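Local coordinates for putative exported protein (Bordetella pertussis Tohama I, PDB 2PFZ) that binds pyroglutamic acid as an extracytoplasmic solute receptor, probably delivering it to a tripartite ATP-independent periplasmic (TRAP) transporter, at residues K99-K104 with G291-D296; T148-E153 with K277-D282; E153-Q158 with S270-V275. One frame throughout, in Å; residues are numbered along the deposited sequence.

Contact 1 of 3, residues K99-K104 with G291-D296; sequences KPFLEK and GQAMID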
loop_
_atom_site.group_PDB
_atom_site.type_symbol
_atom_site.label_atom_id
_atom_site.label_comp_id
_atom_site.label_asym_id
_atom_site.label_seq_id
_atom_site.Cartn_x
_atom_site.Cartn_y
_atom_site.Cartn_z
ATOM N N LYS A 99 10.375 9.959 -3.262
ATOM C CA LYS A 99 9.890 10.813 -2.174
ATOM C C LYS A 99 9.870 12.307 -2.537
ATOM O O LYS A 99 8.861 12.965 -2.315
ATOM C CB LYS A 99 10.718 10.571 -0.914
ATOM C CG LYS A 99 10.069 11.130 0.345
ATOM C CD LYS A 99 10.904 10.902 1.586
ATOM C CE LYS A 99 10.124 11.338 2.842
ATOM N NZ LYS A 99 10.879 11.104 4.125
ATOM N N PRO A 100 10.967 12.847 -3.103
ATOM C CA PRO A 100 10.937 14.293 -3.405
ATOM C C PRO A 100 9.819 14.688 -4.383
ATOM O O PRO A 100 9.208 15.766 -4.262
ATOM C CB PRO A 100 12.327 14.565 -4.015
ATOM C CG PRO A 100 13.183 13.404 -3.565
ATOM C CD PRO A 100 12.261 12.235 -3.478
ATOM N N PHE A 101 9.543 13.815 -5.338
ATOM C CA PHE A 101 8.470 14.044 -6.294
ATOM C C PHE A 101 7.066 13.875 -5.688
ATOM O O PHE A 101 6.143 14.585 -6.083
ATOM C CB PHE A 101 8.662 13.160 -7.524
ATOM C CG PHE A 101 9.904 13.493 -8.306
ATOM C CD1 PHE A 101 9.848 14.389 -9.372
ATOM C CD2 PHE A 101 11.137 12.939 -7.955
ATOM C CE1 PHE A 101 11.002 14.731 -10.080
ATOM C CE2 PHE A 101 12.298 13.277 -8.670
ATOM C CZ PHE A 101 12.210 14.164 -9.741
ATOM N N LEU A 102 6.915 12.915 -4.774
ATOM C CA LEU A 102 5.679 12.737 -3.998
ATOM C C LEU A 102 5.385 13.996 -3.164
ATOM O O LEU A 102 4.268 14.542 -3.177
ATOM C CB LEU A 102 5.817 11.520 -3.081
ATOM C CG LEU A 102 4.605 11.003 -2.286
ATOM C CD1 LEU A 102 3.334 10.899 -3.110
ATOM C CD2 LEU A 102 4.933 9.659 -1.688
ATOM N N GLU A 103 6.407 14.453 -2.449
ATOM C CA GLU A 103 6.287 15.657 -1.633
ATOM C C GLU A 103 5.957 16.879 -2.466
ATOM O O GLU A 103 5.134 17.687 -2.064
ATOM C CB GLU A 103 7.565 15.906 -0.841
ATOM C CG GLU A 103 7.848 14.862 0.207
ATOM C CD GLU A 103 8.948 15.279 1.126
ATOM O OE1 GLU A 103 10.100 14.886 0.885
ATOM O OE2 GLU A 103 8.667 16.032 2.073
ATOM N N LYS A 104 6.623 17.034 -3.610
ATOM C CA LYS A 104 6.318 18.125 -4.533
ATOM C C LYS A 104 4.850 18.088 -4.993
ATOM O O LYS A 104 4.129 19.096 -4.880
ATOM C CB LYS A 104 7.293 18.130 -5.721
ATOM C CG LYS A 104 6.948 19.131 -6.835
ATOM C CD LYS A 104 7.934 19.074 -7.966
ATOM C CE LYS A 104 7.706 20.159 -9.020
ATOM N NZ LYS A 104 8.581 19.903 -10.234
ATOM N N GLY A 291 9.395 11.019 -14.536
ATOM C CA GLY A 291 9.478 9.563 -14.463
ATOM C C GLY A 291 10.903 9.069 -14.659
ATOM O O GLY A 291 11.400 8.274 -13.871
ATOM N N GLN A 292 11.565 9.565 -15.699
ATOM C CA GLN A 292 12.974 9.270 -15.930
ATOM C C GLN A 292 13.868 9.654 -14.757
ATOM O O GLN A 292 14.735 8.892 -14.377
ATOM C CB GLN A 292 13.488 9.952 -17.206
ATOM C CG GLN A 292 14.745 9.275 -17.832
ATOM C CD GLN A 292 14.582 7.762 -18.012
ATOM O OE1 GLN A 292 13.740 7.308 -18.784
ATOM N NE2 GLN A 292 15.401 6.982 -17.305
ATOM N N ALA A 293 13.652 10.824 -14.167
ATOM C CA ALA A 293 14.461 11.250 -13.037
ATOM C C ALA A 293 14.298 10.289 -11.872
ATOM O O ALA A 293 15.286 9.935 -11.238
ATOM C CB ALA A 293 14.112 12.672 -12.609
ATOM N N MET A 294 13.064 9.875 -11.597
ATOM C CA MET A 294 12.803 8.953 -10.486
ATOM C C MET A 294 13.501 7.635 -10.749
ATOM O O MET A 294 14.173 7.098 -9.887
ATOM C CB MET A 294 11.304 8.730 -10.300
ATOM C CG MET A 294 10.627 9.887 -9.548
ATOM S SD MET A 294 8.873 9.666 -9.248
ATOM C CE MET A 294 8.197 10.674 -10.572
ATOM N N ILE A 295 13.348 7.123 -11.961
ATOM C CA ILE A 295 13.918 5.823 -12.266
ATOM C C ILE A 295 15.456 5.878 -12.235
ATOM O O ILE A 295 16.098 4.949 -11.738
ATOM C CB ILE A 295 13.288 5.225 -13.564
ATOM C CG1 ILE A 295 12.909 3.746 -13.367
ATOM C CG2 ILE A 295 14.135 5.519 -14.780
ATOM C CD1 ILE A 295 11.691 3.553 -12.410
ATOM N N ASP A 296 16.040 6.978 -12.717
ATOM C CA ASP A 296 17.487 7.163 -12.632
ATOM C C ASP A 296 17.965 7.201 -11.196
ATOM O O ASP A 296 18.929 6.504 -10.857
ATOM C CB ASP A 296 17.966 8.402 -13.406
ATOM C CG ASP A 296 17.830 8.251 -14.927
ATOM O OD1 ASP A 296 17.556 7.140 -15.444
ATOM O OD2 ASP A 296 18.020 9.253 -15.630
#

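Contact 2 of 3, residues T148-E153 with K277-D282; sequences TAKIAE and KRMLDD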
loop_
_atom_site.group_PDB
_atom_site.type_symbol
_atom_site.label_atom_id
_atom_site.label_comp_id
_atom_site.label_asym_id
_atom_site.label_seq_id
_atom_site.Cartn_x
_atom_site.Cartn_y
_atom_site.Cartn_z
ATOM N N THR A 148 -3.560 -2.512 -10.108
ATOM C CA THR A 148 -3.748 -3.908 -9.873
ATOM C C THR A 148 -4.891 -4.409 -10.799
ATOM O O THR A 148 -4.902 -5.570 -11.242
ATOM C CB THR A 148 -3.887 -3.970 -8.350
ATOM O OG1 THR A 148 -2.936 -4.853 -7.730
ATOM C CG2 THR A 148 -5.246 -3.959 -7.852
ATOM N N ALA A 149 -5.807 -3.513 -11.160
ATOM C CA ALA A 149 -6.754 -3.787 -12.254
ATOM C C ALA A 149 -6.044 -3.903 -13.614
ATOM O O ALA A 149 -6.357 -4.806 -14.419
ATOM C CB ALA A 149 -7.870 -2.710 -12.306
ATOM N N LYS A 150 -5.075 -3.021 -13.863
ATOM C CA LYS A 150 -4.281 -3.077 -15.095
ATOM C C LYS A 150 -3.485 -4.385 -15.205
ATOM O O LYS A 150 -3.489 -5.015 -16.249
ATOM C CB LYS A 150 -3.336 -1.865 -15.234
ATOM C CG LYS A 150 -2.531 -1.867 -16.529
ATOM C CD LYS A 150 -3.463 -1.925 -17.755
ATOM C CE LYS A 150 -2.713 -1.604 -19.058
ATOM N NZ LYS A 150 -3.653 -1.014 -20.094
ATOM N N ILE A 151 -2.829 -4.782 -14.121
ATOM C CA ILE A 151 -2.098 -6.044 -14.084
ATOM C C ILE A 151 -3.021 -7.216 -14.420
ATOM O O ILE A 151 -2.674 -8.065 -15.252
ATOM C CB ILE A 151 -1.407 -6.270 -12.714
ATOM C CG1 ILE A 151 -0.331 -5.182 -12.502
ATOM C CG2 ILE A 151 -0.851 -7.719 -12.624
ATOM C CD1 ILE A 151 0.300 -5.101 -11.113
ATOM N N ALA A 152 -4.194 -7.242 -13.794
ATOM C CA ALA A 152 -5.206 -8.267 -14.098
ATOM C C ALA A 152 -5.490 -8.294 -15.597
ATOM O O ALA A 152 -5.401 -9.353 -16.240
ATOM C CB ALA A 152 -6.494 -8.018 -13.297
ATOM N N GLU A 153 -5.774 -7.127 -16.175
ATOM C CA GLU A 153 -6.110 -7.077 -17.591
ATOM C C GLU A 153 -4.948 -7.590 -18.431
ATOM O O GLU A 153 -5.154 -8.226 -19.473
ATOM C CB GLU A 153 -6.481 -5.663 -18.018
ATOM C CG GLU A 153 -7.842 -5.225 -17.489
ATOM C CD GLU A 153 -8.058 -3.729 -17.629
ATOM O OE1 GLU A 153 -7.208 -3.040 -18.241
ATOM O OE2 GLU A 153 -9.088 -3.238 -17.135
ATOM N N LYS A 277 7.761 -4.792 -17.398
ATOM C CA LYS A 277 8.519 -3.955 -18.351
ATOM C C LYS A 277 7.591 -3.165 -19.273
ATOM O O LYS A 277 7.831 -1.995 -19.561
ATOM C CB LYS A 277 9.496 -4.774 -19.187
ATOM C CG LYS A 277 10.728 -5.223 -18.411
ATOM C CD LYS A 277 11.965 -5.162 -19.305
ATOM C CE LYS A 277 12.245 -6.479 -20.017
ATOM N NZ LYS A 277 13.196 -7.307 -19.208
ATOM N N ARG A 278 6.528 -3.817 -19.723
ATOM C CA ARG A 278 5.467 -3.134 -20.461
ATOM C C ARG A 278 4.864 -2.002 -19.620
ATOM O O ARG A 278 4.749 -0.862 -20.083
ATOM C CB ARG A 278 4.395 -4.151 -20.850
ATOM C CG ARG A 278 3.096 -3.578 -21.329
ATOM C CD ARG A 278 1.932 -4.415 -20.800
ATOM N NE ARG A 278 2.223 -5.857 -20.625
ATOM C CZ ARG A 278 2.293 -6.757 -21.608
ATOM N NH1 ARG A 278 2.109 -6.391 -22.870
ATOM N NH2 ARG A 278 2.565 -8.030 -21.327
ATOM N N MET A 279 4.504 -2.298 -18.378
ATOM C CA MET A 279 3.934 -1.256 -17.505
ATOM C C MET A 279 4.900 -0.108 -17.168
ATOM O O MET A 279 4.464 1.041 -17.005
ATOM C CB MET A 279 3.346 -1.873 -16.232
ATOM C CG MET A 279 2.091 -2.711 -16.505
ATOM S SD MET A 279 1.434 -3.422 -14.992
ATOM C CE MET A 279 0.634 -1.997 -14.240
ATOM N N LEU A 280 6.194 -0.408 -17.064
ATOM C CA LEU A 280 7.207 0.629 -16.811
ATOM C C LEU A 280 7.380 1.506 -18.051
ATOM O O LEU A 280 7.478 2.737 -17.937
ATOM C CB LEU A 280 8.564 0.013 -16.414
ATOM C CG LEU A 280 9.757 1.001 -16.275
ATOM C CD1 LEU A 280 9.482 2.076 -15.233
ATOM C CD2 LEU A 280 11.036 0.247 -15.898
ATOM N N ASP A 281 7.409 0.871 -19.229
ATOM C CA ASP A 281 7.402 1.641 -20.477
ATOM C C ASP A 281 6.198 2.602 -20.532
ATOM O O ASP A 281 6.357 3.824 -20.746
ATOM C CB ASP A 281 7.442 0.735 -21.713
ATOM C CG ASP A 281 7.620 1.530 -22.992
ATOM O OD1 ASP A 281 8.667 2.175 -23.140
ATOM O OD2 ASP A 281 6.699 1.527 -23.833
ATOM N N ASP A 282 5.003 2.072 -20.301
ATOM C CA ASP A 282 3.802 2.884 -20.312
ATOM C C ASP A 282 3.949 4.025 -19.295
ATOM O O ASP A 282 3.606 5.182 -19.583
ATOM C CB ASP A 282 2.574 2.038 -19.921
ATOM C CG ASP A 282 2.160 1.041 -20.978
ATOM O OD1 ASP A 282 2.597 1.165 -22.130
ATOM O OD2 ASP A 282 1.359 0.129 -20.639
#

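Contact 3 of 3, residues E153-Q158 with S270-V275; sequences ELVGAQ and SGLTEV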
loop_
_atom_site.group_PDB
_atom_site.type_symbol
_atom_site.label_atom_id
_atom_site.label_comp_id
_atom_site.label_asym_id
_atom_site.label_seq_id
_atom_site.Cartn_x
_atom_site.Cartn_y
_atom_site.Cartn_z
ATOM N N GLU A 153 -5.774 -7.127 -16.175
ATOM C CA GLU A 153 -6.110 -7.077 -17.591
ATOM C C GLU A 153 -4.948 -7.590 -18.431
ATOM O O GLU A 153 -5.154 -8.226 -19.473
ATOM C CB GLU A 153 -6.481 -5.663 -18.018
ATOM C CG GLU A 153 -7.842 -5.225 -17.489
ATOM C CD GLU A 153 -8.058 -3.729 -17.629
ATOM O OE1 GLU A 153 -7.208 -3.040 -18.241
ATOM O OE2 GLU A 153 -9.088 -3.238 -17.135
ATOM N N LEU A 154 -3.725 -7.312 -17.982
ATOM C CA LEU A 154 -2.563 -7.666 -18.783
ATOM C C LEU A 154 -2.249 -9.161 -18.726
ATOM O O LEU A 154 -1.536 -9.655 -19.600
ATOM C CB LEU A 154 -1.337 -6.806 -18.452
ATOM C CG LEU A 154 -1.418 -5.342 -18.920
ATOM C CD1 LEU A 154 -0.282 -4.549 -18.305
ATOM C CD2 LEU A 154 -1.460 -5.173 -20.466
ATOM N N VAL A 155 -2.767 -9.871 -17.720
ATOM C CA VAL A 155 -2.589 -11.322 -17.653
ATOM C C VAL A 155 -3.828 -12.077 -18.167
ATOM O O VAL A 155 -3.867 -13.311 -18.134
ATOM C CB VAL A 155 -2.136 -11.853 -16.237
ATOM C CG1 VAL A 155 -0.762 -11.296 -15.864
ATOM C CG2 VAL A 155 -3.183 -11.579 -15.131
ATOM N N GLY A 156 -4.816 -11.322 -18.637
ATOM C CA GLY A 156 -6.087 -11.873 -19.094
ATOM C C GLY A 156 -7.071 -12.212 -17.995
ATOM O O GLY A 156 -8.044 -12.930 -18.240
ATOM N N ALA A 157 -6.836 -11.712 -16.776
ATOM C CA ALA A 157 -7.821 -11.882 -15.701
ATOM C C ALA A 157 -8.915 -10.818 -15.826
ATOM O O ALA A 157 -8.789 -9.865 -16.615
ATOM C CB ALA A 157 -7.166 -11.823 -14.313
ATOM N N GLN A 158 -9.985 -10.978 -15.055
ATOM C CA GLN A 158 -11.120 -10.058 -15.143
ATOM C C GLN A 158 -11.318 -9.419 -13.780
ATOM O O GLN A 158 -11.765 -10.075 -12.835
ATOM C CB GLN A 158 -12.367 -10.790 -15.645
ATOM C CG GLN A 158 -12.212 -11.255 -17.120
ATOM C CD GLN A 158 -13.364 -12.102 -17.618
ATOM O OE1 GLN A 158 -13.712 -12.061 -18.803
ATOM N NE2 GLN A 158 -13.952 -12.890 -16.720
ATOM N N SER A 270 9.314 -14.706 -14.892
ATOM C CA SER A 270 9.721 -14.078 -16.158
ATOM C C SER A 270 8.543 -13.461 -16.916
ATOM O O SER A 270 8.689 -12.374 -17.484
ATOM C CB SER A 270 10.524 -15.018 -17.068
ATOM O OG SER A 270 9.952 -16.302 -17.099
ATOM N N GLY A 271 7.402 -14.161 -16.932
ATOM C CA GLY A 271 6.173 -13.656 -17.557
ATOM C C GLY A 271 5.676 -12.363 -16.912
ATOM O O GLY A 271 5.297 -11.403 -17.606
ATOM N N LEU A 272 5.690 -12.331 -15.588
ATOM C CA LEU A 272 5.253 -11.137 -14.860
ATOM C C LEU A 272 6.261 -10.012 -14.993
ATOM O O LEU A 272 5.895 -8.833 -14.958
ATOM C CB LEU A 272 4.990 -11.467 -13.394
ATOM C CG LEU A 272 3.759 -12.350 -13.116
ATOM C CD1 LEU A 272 3.678 -12.686 -11.656
ATOM C CD2 LEU A 272 2.457 -11.689 -13.562
ATOM N N THR A 273 7.536 -10.372 -15.163
ATOM C CA THR A 273 8.576 -9.382 -15.458
ATOM C C THR A 273 8.285 -8.696 -16.793
ATOM O O THR A 273 8.377 -7.455 -16.911
ATOM C CB THR A 273 9.987 -10.036 -15.443
ATOM O OG1 THR A 273 10.299 -10.428 -14.097
ATOM C CG2 THR A 273 11.095 -9.053 -15.942
ATOM N N GLU A 274 7.906 -9.501 -17.790
ATOM C CA GLU A 274 7.531 -8.958 -19.100
ATOM C C GLU A 274 6.356 -7.973 -18.982
ATOM O O GLU A 274 6.409 -6.886 -19.562
ATOM C CB GLU A 274 7.273 -10.077 -20.135
ATOM C CG GLU A 274 7.420 -9.630 -21.619
ATOM C CD GLU A 274 8.839 -9.145 -21.977
ATOM O OE1 GLU A 274 9.736 -9.211 -21.113
ATOM O OE2 GLU A 274 9.067 -8.676 -23.120
ATOM N N VAL A 275 5.339 -8.333 -18.200
ATOM C CA VAL A 275 4.215 -7.426 -17.857
ATOM C C VAL A 275 4.731 -6.154 -17.180
ATOM O O VAL A 275 4.366 -5.033 -17.561
ATOM C CB VAL A 275 3.178 -8.118 -16.911
ATOM C CG1 VAL A 275 2.120 -7.116 -16.406
ATOM C CG2 VAL A 275 2.492 -9.338 -17.599
#

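Contact 1 of 3, residues K99-K104 with G291-D296
Phe101 and Met294 mark the closest backbone approach, 7.9 Å between their CA atoms, where a turn of helix 88-107 faces a turn of helix 289-299. With its CG anti to the carbonyl carbon (chi1 -65°), the Phe101 ring is directed at the second helix and is met there by two neighbouring residues. Met294 does most of the touching: its CG lies 3.5 Å from Phe101 CD2, and the two side chains run obliquely to each other. At the end of that chain a bend at chi3 (-100°) folds the methyl back, and Met294 CE ends 4.0 Å from Phe101 CB. The sulfur takes part as well: Met294 SD stands 4.7 Å from the centroid of the Phe101 ring and 39° off its normal, an oblique Met-aromatic contact. At the far end of the ring Phe101 CZ rests 3.8 Å from the methyl CB of Ala293. This is plain apolar helix-to-helix packing, with no hydrogen bond between the segments. Phe101 also leans on Val75 and Met294 on Leu78, both in loops, while next to Phe101 the side chain of Leu102 turns to Leu113 of strand 111-118, in the three-stranded antiparallel sheet. Behind Met294, Gln292 and Ile295 pack on Leu284 and Leu280 of helix 266-287.

Contact 2 of 3, residues T148-E153 with K277-D282
Met279 meets Ile151 and Lys150 through a chain that leaves its helix extended, chi2 180°, and then bends at chi3 (76°) so that the methyl touches both. Ile151 turns its CG1 branch to the partner, anti to its own carbonyl carbon at chi1 -64°. There Met279 SD comes to 3.5 Å from Ile151 CG1, and Met279 CE follows at 3.8 Å from the same CG1; the two side chains cross at about a right angle. Lys150 contributes aliphatic carbon: its CG lies 3.9 Å from Met279 CE, the two chains sliding past each other in opposite directions. Beyond that carbon, Lys150 NZ stands 5.2 Å from Asp282 OD2, too far for a salt bridge. Pro82 touches both Met279 and Ile151, Trp204 also packs on Ile151, and the bound pyroglutamic acid is about 11 Å from the Ile151 side chain. Helix 146-155, which follows strand 140-143 of the six-stranded mixed sheet, packs here on helix 266-287. With sulfur and hydrocarbon touching and no hydrogen bond between the segments, the contact contributes dispersion and burial of apolar surface to that packing, while the lysine charge may add a weak, long-range attraction.

Contact 3 of 3, residues E153-Q158 with S270-V275
Leu154 and Val155, in the last turn of helix 146-155, meet Val275 and Leu272, which sit one turn apart on helix 266-287. Val275 does its work with both branches. At chi1 172° its CG1 is anti to the backbone N and its CG2 anti to the carbonyl carbon, so the fork addresses a different residue with each methyl. CG1 receives Leu154: Val275 CG1 lies 4.0 Å from Leu154 CD1 and equally far from Leu154 CB, the side chains crossing obliquely. The other prong faces Val155, with Val275 CG2 at 4.2 Å from Val155 CG1, and here the crossing is close to a right angle. That same methyl of Val155 also reaches the leucine, its CG1 standing 4.0 Å from Leu272 CD2. The Val155 chi1 of -63° sets this CG1 anti to the carbonyl carbon. Leu272 starts out across the line of approach; its CD1 continues the chain in extended form, and the side branch CD2 is the one that turns to Val155.

Directly after Val155 the chain leaves the helix at Gly156, where positive phi (80°) accompanies two backbone bonds back into the last turn, a Schellman motif: a weak one from Gly156 N to Glu153 O and a probable one between Ala157 N and Ala152 O. Gly156 is backbone-bonded with Gly138, and Gln158 with Leu139 and Trp141, as the chain enters strand 158-161 beside strand 140-143 in the six-stranded mixed sheet of this family 7 solute-binding protein. Around the contact, Val155 packs on Val133 and Met136, and Leu272 on Phe83.

Across the segments every close approach is between methyl or methylene carbons, with no hydrogen bond. Such a seam is held by dispersion and the burial of apolar surface, and its fit depends on which way the branched side chains are turned.

From the N terminus, the chain first supplies residues 99-104 on helix 88-107, then 148-153 and 153-158, which share Glu153 of helix 146-155. It returns through 270-275 and 277-282 on helix 266-287 and finishes with 291-296 on helix 289-299. Contact 3 closes the innermost loop, contact 2 encloses it and contact 1 encloses both; none cross. Contacts 2 and 3, centres 7 Å apart, bind the same two helices and touch through Leu154, which packs on Arg278 and Met279. Contact 1 lies 19 Å from contact 2 between centres and joins it through Ile295 on Leu280, so helix 88-107 is tied to helix 289-299, which follows helix 266-287 in the chain and packs on it.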